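PDB 5TIP: major capsid protein from Paramecium bursaria Chlorella virus 1, which self-assembles as trimers into an icosahedral capsid of pseudo T=169 symmetry, about 190 nm across, containing 5040 copies of the glycosylated protein. Local coordinates for residues 62-68 / 204-210; 106-112 / 148-152; 257-261 / 359-363; 262-266 / 378-382. All coordinates share one frame; numbering follows the deposited sequence.

Contacts 1 and 2 lie in the N-terminal half of the chain, contacts 3 and 4 in the C-terminal half. Contact 2 is the most central, its centre about 7 Å from that of the chain; contact 1 lies farthest out, about 24 Å between centres, at the interfaces with both other subunits. It is strand pairing within one sheet, rich in backbone hydrogen bonds. Contact 4 packs apolar and aromatic groups between two sheets and meets no other chain. Contact 2 also joins layers through side chains, with two water bridges. Contact 3 is mainly polar, a lysine holding loop carbonyls. Contacts 3 and 4 share strand 257-266, and contact 2 meets both, through W111 with Y260 and D110 with N264.

Contact 1. Residues 62-68 / 204-210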
# COMPACT_ATOMS: atom_id res chain seq x y z
N ASN A 62 -4.50 35.29 -2.93
CA ASN A 62 -5.75 35.11 -2.21
C ASN A 62 -5.54 34.69 -0.77
O ASN A 62 -6.22 35.19 0.13
CB ASN A 62 -6.62 34.07 -2.92
CG ASN A 62 -6.94 34.45 -4.35
OD1 ASN A 62 -6.17 34.18 -5.27
ND2 ASN A 62 -8.08 35.10 -4.54
N GLY A 63 -4.59 33.79 -0.52
CA GLY A 63 -4.33 33.31 0.82
C GLY A 63 -2.90 33.56 1.27
O GLY A 63 -2.16 34.29 0.62
N ASP A 64 -2.52 32.95 2.39
CA ASP A 64 -1.20 33.19 2.97
C ASP A 64 -0.16 32.19 2.47
O ASP A 64 0.98 32.58 2.19
CB ASP A 64 -1.29 33.15 4.49
CG ASP A 64 -2.30 34.14 5.04
OD1 ASP A 64 -2.37 35.27 4.51
OD2 ASP A 64 -3.03 33.79 5.99
N LEU A 65 -0.53 30.92 2.35
CA LEU A 65 0.36 29.90 1.81
C LEU A 65 -0.35 29.19 0.67
O LEU A 65 -1.57 29.27 0.53
CB LEU A 65 0.76 28.87 2.88
CG LEU A 65 0.93 29.36 4.32
CD1 LEU A 65 1.08 28.18 5.26
CD2 LEU A 65 2.12 30.30 4.45
N ILE A 66 0.43 28.49 -0.15
CA ILE A 66 -0.12 27.64 -1.21
C ILE A 66 0.52 26.26 -1.10
O ILE A 66 1.70 26.13 -0.76
CB ILE A 66 0.10 28.24 -2.62
CG1 ILE A 66 1.59 28.44 -2.91
CG2 ILE A 66 -0.65 29.54 -2.77
CD1 ILE A 66 1.86 28.97 -4.30
N THR A 67 -0.28 25.23 -1.38
CA THR A 67 0.18 23.85 -1.30
C THR A 67 -0.06 23.14 -2.62
O THR A 67 0.77 23.21 -3.54
CB THR A 67 -0.51 23.12 -0.15
OG1 THR A 67 -1.93 23.19 -0.33
CG2 THR A 67 -0.14 23.74 1.18
N ASP A 68 -1.18 22.43 -2.73
CA ASP A 68 -1.46 21.64 -3.92
C ASP A 68 -1.82 22.53 -5.10
O ASP A 68 -2.48 23.56 -4.95
CB ASP A 68 -2.60 20.66 -3.64
CG ASP A 68 -2.32 19.76 -2.46
OD1 ASP A 68 -1.18 19.25 -2.36
OD2 ASP A 68 -3.23 19.56 -1.63
N TRP A 204 -5.81 25.29 -10.81
CA TRP A 204 -6.38 25.46 -9.48
C TRP A 204 -5.28 25.34 -8.44
O TRP A 204 -4.47 24.41 -8.49
CB TRP A 204 -7.47 24.42 -9.23
CG TRP A 204 -8.66 24.60 -10.13
CD1 TRP A 204 -8.77 24.22 -11.44
CD2 TRP A 204 -9.91 25.21 -9.79
NE1 TRP A 204 -10.01 24.56 -11.93
CE2 TRP A 204 -10.73 25.16 -10.93
CE3 TRP A 204 -10.42 25.79 -8.62
CZ2 TRP A 204 -12.02 25.68 -10.95
CZ3 TRP A 204 -11.70 26.30 -8.64
CH2 TRP A 204 -12.49 26.24 -9.79
N VAL A 205 -5.25 26.29 -7.51
CA VAL A 205 -4.23 26.36 -6.46
C VAL A 205 -4.92 26.29 -5.11
O VAL A 205 -5.92 26.98 -4.88
CB VAL A 205 -3.38 27.63 -6.59
CG1 VAL A 205 -2.40 27.73 -5.44
CG2 VAL A 205 -2.65 27.65 -7.92
N ASP A 206 -4.39 25.45 -4.22
CA ASP A 206 -4.92 25.31 -2.87
C ASP A 206 -4.23 26.31 -1.95
O ASP A 206 -3.01 26.26 -1.77
CB ASP A 206 -4.72 23.88 -2.35
CG ASP A 206 -5.70 22.90 -2.97
OD1 ASP A 206 -5.71 22.76 -4.21
OD2 ASP A 206 -6.45 22.25 -2.21
N TYR A 207 -5.02 27.21 -1.37
CA TYR A 207 -4.50 28.25 -0.49
C TYR A 207 -4.72 27.88 0.97
O TYR A 207 -5.71 27.23 1.32
CB TYR A 207 -5.16 29.60 -0.78
CG TYR A 207 -4.78 30.20 -2.11
CD1 TYR A 207 -5.41 29.81 -3.28
CD2 TYR A 207 -3.78 31.17 -2.20
CE1 TYR A 207 -5.07 30.36 -4.50
CE2 TYR A 207 -3.43 31.72 -3.42
CZ TYR A 207 -4.08 31.32 -4.56
OH TYR A 207 -3.73 31.86 -5.78
N ILE A 208 -3.80 28.31 1.82
CA ILE A 208 -3.89 28.13 3.26
C ILE A 208 -4.15 29.49 3.89
O ILE A 208 -3.39 30.44 3.66
CB ILE A 208 -2.62 27.49 3.85
CG1 ILE A 208 -2.29 26.18 3.13
CG2 ILE A 208 -2.79 27.26 5.34
CD1 ILE A 208 -3.31 25.09 3.33
N PHE A 209 -5.23 29.59 4.66
CA PHE A 209 -5.56 30.81 5.40
C PHE A 209 -5.17 30.61 6.86
O PHE A 209 -5.66 29.69 7.52
CB PHE A 209 -7.04 31.14 5.27
CG PHE A 209 -7.48 31.40 3.85
CD1 PHE A 209 -7.81 30.35 3.01
CD2 PHE A 209 -7.55 32.69 3.36
CE1 PHE A 209 -8.20 30.58 1.70
CE2 PHE A 209 -7.94 32.93 2.06
CZ PHE A 209 -8.27 31.88 1.23
N LEU A 210 -4.29 31.48 7.36
CA LEU A 210 -3.71 31.35 8.68
C LEU A 210 -4.36 32.30 9.68
O LEU A 210 -4.96 33.31 9.32
CB LEU A 210 -2.20 31.60 8.63
CG LEU A 210 -1.39 30.63 7.77
CD1 LEU A 210 0.06 31.08 7.67
CD2 LEU A 210 -1.47 29.22 8.33
O HOH W 1 -5.29 20.72 -0.72
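The Y207 ring lies between N62 and V205: N62 CB sits over the centre of one face, 4.0 Å from the ring centroid, and V205 CG1 covers the opposite face nearer the rim. I66 CG2 approaches the same ring obliquely, 3.6 Å from Y207 CD2. The ring of F209 takes G63 CA over one face, while N62 O comes in obliquely at F209 CE2. The hydroxyl of Y207 bonds to S60 O and Q43 NE2. Strands 65-76 and 200-210 run antiparallel in one sheet of the N-terminal jelly roll, and their pairing starts with a classic beta bulge, in which D64 and L65 both face I208. I208 O accepts from two donors, D64 N at 2.9 Å and L65 N at 3.2 Å, the latter on a lone pair in the carbonyl plane. I208 N returns a bond to L65 O at 2.7 Å. D64 also turns its carboxylate to the partner strand: with CG beside its own backbone N (chi1 -56°), OD2 takes L210 N on its anti lone pair at 3.0 Å, while OD1 is salt-bridged to R215. Farther along, T67 N bonds to D206 O and D206 N to D68 O. On the sheet face carrying L65 and I208, L65 CB is 3.8 Å from I208 CB and L210 CD1 lies across L65 CG; F26 of the second subunit packs on all three residues. D68 OD2 and D206 OD2 come within 4.2 Å beside Q340 of the third subunit; a water modelled between them lies doubtfully close to both.

Contact 2. Residues 106-112 / 148-152; sequences KHYNDWF and VPLIF
H107, W111 and F112, at the passage from strand 102-108 into helix 109-119, pack against the chain leaving strand 143-149, in the N-terminal jelly roll. The H107 ring meets F152 obliquely, planes 32° apart, with F152 CE1 over the imidazole centre and F152 CD1 3.4 Å from H107 CE1. W111 CD1 covers the opposite imidazole face toward its rim. Both ring nitrogens are engaged: H107 NE2 bonds to D105, and H107 ND1 is 2.7 Å from a water, and that water accepts from I151 N. A second water donates to I151 O and links it, weakly, to W111 NE1. I151 is the apolar wedge. Its CG1 lies between the backbone N and carbonyl carbon (chi1 48°), and the extended arm brings CD1 over one face of F112, 4.3 Å from the ring centroid, and 3.8 Å from W111 NE1. L150 CD2 lies at the F112 edge, 4.2 Å from F112 CZ, and V148 CG1 is 4.0 Å from F112 CE2. Strands 102-108 and 143-149 belong to different sheets, so the side chains at their ends fill the interior between the two sheets of the N-terminal jelly roll.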
# COMPACT_ATOMS: atom_id res chain seq x y z
N LYS A 106 11.84 23.09 -12.64
CA LYS A 106 11.17 22.88 -13.92
C LYS A 106 11.06 21.39 -14.18
O LYS A 106 12.05 20.66 -14.08
CB LYS A 106 11.93 23.56 -15.06
CG LYS A 106 11.29 23.36 -16.43
CD LYS A 106 11.97 24.20 -17.50
CE LYS A 106 11.28 24.03 -18.85
NZ LYS A 106 11.86 24.91 -19.89
N HIS A 107 9.85 20.94 -14.50
CA HIS A 107 9.56 19.53 -14.72
C HIS A 107 9.13 19.30 -16.17
O HIS A 107 8.78 20.23 -16.90
CB HIS A 107 8.47 19.05 -13.76
CG HIS A 107 8.89 19.07 -12.32
ND1 HIS A 107 8.04 18.75 -11.29
CD2 HIS A 107 10.08 19.38 -11.74
CE1 HIS A 107 8.67 18.86 -10.14
NE2 HIS A 107 9.91 19.25 -10.39
N TYR A 108 9.17 18.03 -16.58
CA TYR A 108 8.83 17.63 -17.93
C TYR A 108 7.89 16.44 -17.88
O TYR A 108 7.82 15.73 -16.87
CB TYR A 108 10.09 17.28 -18.74
CG TYR A 108 11.17 18.34 -18.67
CD1 TYR A 108 12.09 18.34 -17.63
CD2 TYR A 108 11.26 19.34 -19.62
CE1 TYR A 108 13.08 19.31 -17.55
CE2 TYR A 108 12.24 20.31 -19.55
CZ TYR A 108 13.15 20.29 -18.51
OH TYR A 108 14.13 21.25 -18.43
N ASN A 109 7.15 16.22 -18.97
CA ASN A 109 6.17 15.13 -18.98
C ASN A 109 6.85 13.77 -18.83
O ASN A 109 6.28 12.86 -18.22
CB ASN A 109 5.32 15.17 -20.24
CG ASN A 109 6.14 15.14 -21.51
OD1 ASN A 109 7.36 15.07 -21.48
ND2 ASN A 109 5.46 15.18 -22.65
N ASP A 110 8.05 13.61 -19.38
CA ASP A 110 8.75 12.34 -19.21
C ASP A 110 9.21 12.15 -17.77
O ASP A 110 9.36 11.01 -17.31
CB ASP A 110 9.94 12.25 -20.17
CG ASP A 110 10.62 10.89 -20.13
OD1 ASP A 110 10.00 9.90 -20.60
OD2 ASP A 110 11.76 10.80 -19.64
N TRP A 111 9.43 13.24 -17.04
CA TRP A 111 9.69 13.11 -15.61
C TRP A 111 8.44 12.67 -14.87
O TRP A 111 8.50 11.82 -13.97
CB TRP A 111 10.22 14.41 -15.03
CG TRP A 111 10.23 14.38 -13.53
CD1 TRP A 111 9.48 15.15 -12.69
CD2 TRP A 111 11.00 13.51 -12.70
NE1 TRP A 111 9.75 14.82 -11.38
CE2 TRP A 111 10.68 13.82 -11.36
CE3 TRP A 111 11.94 12.51 -12.96
CZ2 TRP A 111 11.27 13.16 -10.29
CZ3 TRP A 111 12.52 11.86 -11.89
CH2 TRP A 111 12.19 12.18 -10.57
N PHE A 112 7.31 13.21 -15.25
CA PHE A 112 6.06 12.81 -14.68
C PHE A 112 5.91 11.31 -14.92
O PHE A 112 5.50 10.61 -14.04
CB PHE A 112 4.91 13.62 -15.27
CG PHE A 112 4.68 14.93 -14.61
CD1 PHE A 112 5.69 15.75 -14.33
CD2 PHE A 112 3.43 15.30 -14.23
CE1 PHE A 112 5.49 16.93 -13.70
CE2 PHE A 112 3.21 16.49 -13.56
CZ PHE A 112 4.26 17.31 -13.31
N VAL A 148 -4.17 16.85 -13.60
CA VAL A 148 -2.73 16.60 -13.55
C VAL A 148 -2.19 17.32 -12.31
O VAL A 148 -2.13 18.56 -12.30
CB VAL A 148 -2.03 17.08 -14.82
CG1 VAL A 148 -0.56 16.69 -14.78
CG2 VAL A 148 -2.71 16.49 -16.05
N PRO A 149 -1.80 16.59 -11.26
CA PRO A 149 -1.26 17.25 -10.06
C PRO A 149 0.23 17.54 -10.23
O PRO A 149 1.00 16.69 -10.67
CB PRO A 149 -1.50 16.23 -8.95
CG PRO A 149 -1.44 14.91 -9.66
CD PRO A 149 -1.96 15.14 -11.07
N LEU A 150 0.63 18.76 -9.88
CA LEU A 150 2.03 19.13 -9.93
C LEU A 150 2.76 18.56 -8.72
O LEU A 150 2.17 18.34 -7.66
CB LEU A 150 2.20 20.65 -9.98
CG LEU A 150 1.58 21.36 -11.19
CD1 LEU A 150 1.98 22.84 -11.20
CD2 LEU A 150 1.98 20.69 -12.49
N ILE A 151 4.06 18.32 -8.89
CA ILE A 151 4.84 17.65 -7.85
C ILE A 151 6.08 18.47 -7.51
O ILE A 151 7.17 17.91 -7.34
CB ILE A 151 5.21 16.22 -8.28
CG1 ILE A 151 5.79 16.21 -9.69
CG2 ILE A 151 4.00 15.31 -8.18
CD1 ILE A 151 6.08 14.83 -10.23
N PHE A 152 5.93 19.78 -7.40
CA PHE A 152 7.01 20.62 -6.91
C PHE A 152 7.14 20.45 -5.40
O PHE A 152 6.37 19.71 -4.76
CB PHE A 152 6.79 22.08 -7.31
CG PHE A 152 6.88 22.31 -8.79
CD1 PHE A 152 8.07 22.11 -9.47
CD2 PHE A 152 5.78 22.74 -9.51
CE1 PHE A 152 8.16 22.32 -10.83
CE2 PHE A 152 5.86 22.96 -10.88
CZ PHE A 152 7.05 22.75 -11.54
O HOH W 2 5.39 19.41 -11.06
O HOH W 3 8.92 15.83 -8.31

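Contact 3. Residues 257-261 / 359-363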
# COMPACT_ATOMS: atom_id res chain seq x y z
N PRO A 257 23.85 18.43 -3.47
CA PRO A 257 23.62 17.11 -2.86
C PRO A 257 22.41 16.42 -3.49
O PRO A 257 21.28 16.90 -3.40
CB PRO A 257 23.37 17.45 -1.38
CG PRO A 257 24.08 18.74 -1.17
CD PRO A 257 23.91 19.50 -2.46
N THR A 258 22.67 15.28 -4.12
CA THR A 258 21.68 14.57 -4.92
C THR A 258 21.19 13.34 -4.17
O THR A 258 21.99 12.56 -3.65
CB THR A 258 22.27 14.17 -6.27
OG1 THR A 258 22.67 15.35 -6.98
CG2 THR A 258 21.25 13.41 -7.11
N LYS A 259 19.86 13.16 -4.14
CA LYS A 259 19.27 12.02 -3.45
C LYS A 259 19.40 10.74 -4.26
O LYS A 259 19.75 9.68 -3.71
CB LYS A 259 17.80 12.29 -3.14
CG LYS A 259 17.53 13.63 -2.51
CD LYS A 259 16.04 13.86 -2.34
CE LYS A 259 15.42 12.80 -1.44
NZ LYS A 259 13.97 13.05 -1.22
N TYR A 260 19.12 10.80 -5.56
CA TYR A 260 19.13 9.61 -6.39
C TYR A 260 19.28 10.00 -7.85
O TYR A 260 19.09 11.17 -8.22
CB TYR A 260 17.85 8.78 -6.18
CG TYR A 260 16.56 9.54 -6.47
CD1 TYR A 260 16.04 9.62 -7.75
CD2 TYR A 260 15.88 10.19 -5.45
CE1 TYR A 260 14.87 10.31 -8.01
CE2 TYR A 260 14.71 10.88 -5.70
CZ TYR A 260 14.21 10.94 -6.98
OH TYR A 260 13.05 11.63 -7.24
N LEU A 261 19.63 9.02 -8.67
CA LEU A 261 19.62 9.14 -10.12
C LEU A 261 18.58 8.19 -10.70
O LEU A 261 18.48 7.04 -10.27
CB LEU A 261 21.00 8.83 -10.72
CG LEU A 261 22.18 9.69 -10.27
CD1 LEU A 261 23.44 9.27 -11.02
CD2 LEU A 261 21.89 11.16 -10.49
N PRO A 359 14.60 7.59 -0.54
CA PRO A 359 14.55 8.65 -1.56
C PRO A 359 13.17 9.28 -1.72
O PRO A 359 13.08 10.44 -2.14
CB PRO A 359 14.98 7.92 -2.84
CG PRO A 359 14.66 6.48 -2.58
CD PRO A 359 14.92 6.28 -1.12
N ALA A 360 12.10 8.56 -1.39
CA ALA A 360 10.76 9.11 -1.51
C ALA A 360 10.36 9.96 -0.31
O ALA A 360 9.28 10.58 -0.35
CB ALA A 360 9.74 7.99 -1.71
N GLY A 361 11.19 9.99 0.72
CA GLY A 361 10.90 10.77 1.90
C GLY A 361 11.47 12.17 1.79
O GLY A 361 12.57 12.35 1.27
N ARG A 362 10.74 13.15 2.29
CA ARG A 362 11.20 14.53 2.23
C ARG A 362 12.42 14.76 3.11
O ARG A 362 13.31 15.54 2.76
CB ARG A 362 10.07 15.49 2.61
CG ARG A 362 8.80 15.27 1.81
CD ARG A 362 8.83 15.99 0.48
NE ARG A 362 9.80 15.42 -0.46
CZ ARG A 362 9.55 14.41 -1.28
NH1 ARG A 362 8.35 13.85 -1.30
NH2 ARG A 362 10.49 13.95 -2.09
N GLN A 363 12.47 14.08 4.24
CA GLN A 363 13.59 14.20 5.15
C GLN A 363 14.84 13.64 4.50
O GLN A 363 14.85 12.50 4.05
CB GLN A 363 13.31 13.45 6.46
CG GLN A 363 14.56 13.02 7.20
CD GLN A 363 15.18 14.14 8.00
OE1 GLN A 363 14.49 14.90 8.67
NE2 GLN A 363 16.50 14.26 7.92
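This is a polar contact between a strand and a loop, in which the lysine of strand 257-266 holds the backbone of the loop between strands 350-354 and 368-369, within the C-terminal jelly roll. K259 NZ donates to two carbonyls, P359 O at 2.9 Å and G361 O at 2.9 Å. Neither approach is flat: the ammonium stands above the carbonyl plane of P359 and is tilted from that of G361. The side chain reaches both because it is extended except for one bend at chi3 (61°), which swings CE and NZ over the loop; K259 CE is 3.4 Å from P359 O. The same ammonium forms a salt bridge with E228, and R362 bonds to the other oxygen of that carboxylate. K259 NZ and R362 NH2, 3.7 Å apart, are therefore two cations gathered round one anion, which probably offsets their mutual charge. Two carbonyls and the carboxylate of E228 thus satisfy this buried amine, with a weak bond to Y420 OH in addition. Farther along the loop, R362 and Q363 touch Y30 of the second subunit. K259 has helical backbone angles (phi -77°, psi -45°), a break in the extended strand, consistent with K259 and Y260 both pointing toward the loop. The Y260 and P359 side chains cross at about a right angle, P359 CB coming obliquely to the ring, 3.6 Å from Y260 CD2. Backbone hydrogen bonds tie K259 to F355 and to K418 of strand 412-426, and the Y260 ring packs on F119 and W111 of helix 109-119.

Contact 4. Residues 262-266 / 378-382; sequences AWNFN and LSLTY
Strands 262-266 and 378-382 run in roughly the same direction, 34° apart, with their axes 11.9 Å from each other at closest approach, too far for backbone pairing, so side chains alone span the gap. W263 and L378 meet at one end: L378 CD2 stands over the face of the indole, 4.3 Å from the centroid of the five-membered ring, a CH-pi contact. L380 CD2 approaches the same indole obliquely, near NE1. The other methyl of L380, CD1, reaches the edge of F265 near the ring plane, 3.6 Å from F265 CZ, the two side chains coming from opposite directions. F265 CG lies anti to the carbonyl carbon (chi1 -57°), which carries the ring across the gap toward L380 and Y382. These are two sheets of the C-terminal jelly roll facing each other: strand 257-266 pairs with 412-426 in one, strand 376-387 with 247-251 and 312-319 in the other. F265 and Y382 form an offset edge-to-face pair, the Y382 edge turned toward the F265 face, with ring centroids 5.4 Å apart and planes at 77°. Y382 CE1 comes to 3.4 Å from F265 CE1, and Y382 OH lies 3.5 Å from F265 CE1. That hydroxyl is bonded to Q248, which ties the end of the tyrosine side chain to a strand of its own sheet. L312 lies against W263, F265 and L380, and L413 against F265 and L380. The alternate residues of strand 257-266 serve another layer: A262 packs on L118 and N264 on T114, both of helix 109-119. N264 is in addition hydrogen-bonded to N414 of the neighbouring strand 412-426.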
# COMPACT_ATOMS: atom_id res chain seq x y z
N ALA A 262 17.81 8.68 -11.66
CA ALA A 262 16.81 7.88 -12.35
C ALA A 262 16.96 8.09 -13.85
O ALA A 262 17.11 9.23 -14.30
CB ALA A 262 15.39 8.23 -11.90
N TRP A 263 16.92 7.01 -14.61
CA TRP A 263 17.10 7.13 -16.05
C TRP A 263 16.27 6.08 -16.78
O TRP A 263 15.81 5.10 -16.18
CB TRP A 263 18.58 7.04 -16.45
CG TRP A 263 19.22 5.70 -16.24
CD1 TRP A 263 19.42 4.73 -17.18
CD2 TRP A 263 19.77 5.18 -15.01
NE1 TRP A 263 20.05 3.64 -16.62
CE2 TRP A 263 20.28 3.90 -15.29
CE3 TRP A 263 19.88 5.69 -13.72
CZ2 TRP A 263 20.89 3.11 -14.31
CZ3 TRP A 263 20.48 4.90 -12.75
CH2 TRP A 263 20.98 3.63 -13.05
N ASN A 264 16.06 6.31 -18.07
CA ASN A 264 15.34 5.38 -18.93
C ASN A 264 15.85 5.52 -20.36
O ASN A 264 16.45 6.53 -20.73
CB ASN A 264 13.82 5.61 -18.88
CG ASN A 264 13.42 6.99 -19.38
OD1 ASN A 264 13.53 7.30 -20.56
ND2 ASN A 264 12.91 7.82 -18.47
N PHE A 265 15.59 4.49 -21.16
CA PHE A 265 15.87 4.50 -22.59
C PHE A 265 14.53 4.52 -23.32
O PHE A 265 13.78 3.54 -23.27
CB PHE A 265 16.71 3.29 -23.00
CG PHE A 265 18.01 3.18 -22.26
CD1 PHE A 265 19.15 3.81 -22.74
CD2 PHE A 265 18.09 2.45 -21.09
CE1 PHE A 265 20.34 3.71 -22.05
CE2 PHE A 265 19.29 2.34 -20.41
CZ PHE A 265 20.41 2.98 -20.89
N ASN A 266 14.23 5.62 -23.99
CA ASN A 266 12.93 5.86 -24.59
C ASN A 266 13.03 5.94 -26.10
O ASN A 266 13.97 6.52 -26.65
CB ASN A 266 12.31 7.15 -24.04
CG ASN A 266 11.21 7.69 -24.92
OD1 ASN A 266 11.38 8.71 -25.59
ND2 ASN A 266 10.07 7.01 -24.93
N LEU A 378 28.33 7.73 -16.14
CA LEU A 378 27.49 6.54 -16.14
C LEU A 378 27.96 5.62 -17.26
O LEU A 378 27.74 5.91 -18.45
CB LEU A 378 26.02 6.93 -16.32
CG LEU A 378 25.03 5.76 -16.40
CD1 LEU A 378 24.99 4.99 -15.09
CD2 LEU A 378 23.64 6.26 -16.78
N SER A 379 28.61 4.53 -16.90
CA SER A 379 29.12 3.56 -17.87
C SER A 379 28.03 2.53 -18.15
O SER A 379 27.57 1.84 -17.24
CB SER A 379 30.38 2.89 -17.35
OG SER A 379 30.92 2.00 -18.31
N LEU A 380 27.63 2.43 -19.42
CA LEU A 380 26.52 1.58 -19.82
C LEU A 380 27.01 0.48 -20.75
O LEU A 380 27.99 0.64 -21.47
CB LEU A 380 25.43 2.39 -20.53
CG LEU A 380 24.77 3.52 -19.73
CD1 LEU A 380 23.79 4.27 -20.61
CD2 LEU A 380 24.06 2.96 -18.51
N THR A 381 26.31 -0.65 -20.71
CA THR A 381 26.52 -1.75 -21.64
C THR A 381 25.16 -2.31 -22.03
O THR A 381 24.36 -2.66 -21.15
CB THR A 381 27.40 -2.85 -21.04
OG1 THR A 381 28.70 -2.32 -20.74
CG2 THR A 381 27.55 -4.01 -22.01
N TYR A 382 24.90 -2.38 -23.33
CA TYR A 382 23.59 -2.78 -23.83
C TYR A 382 23.58 -4.26 -24.18
O TYR A 382 24.61 -4.88 -24.46
CB TYR A 382 23.21 -1.95 -25.06
CG TYR A 382 23.21 -0.47 -24.80
CD1 TYR A 382 22.17 0.14 -24.11
CD2 TYR A 382 24.26 0.33 -25.23
CE1 TYR A 382 22.17 1.49 -23.86
CE2 TYR A 382 24.27 1.69 -24.98
CZ TYR A 382 23.22 2.27 -24.30
OH TYR A 382 23.22 3.62 -24.06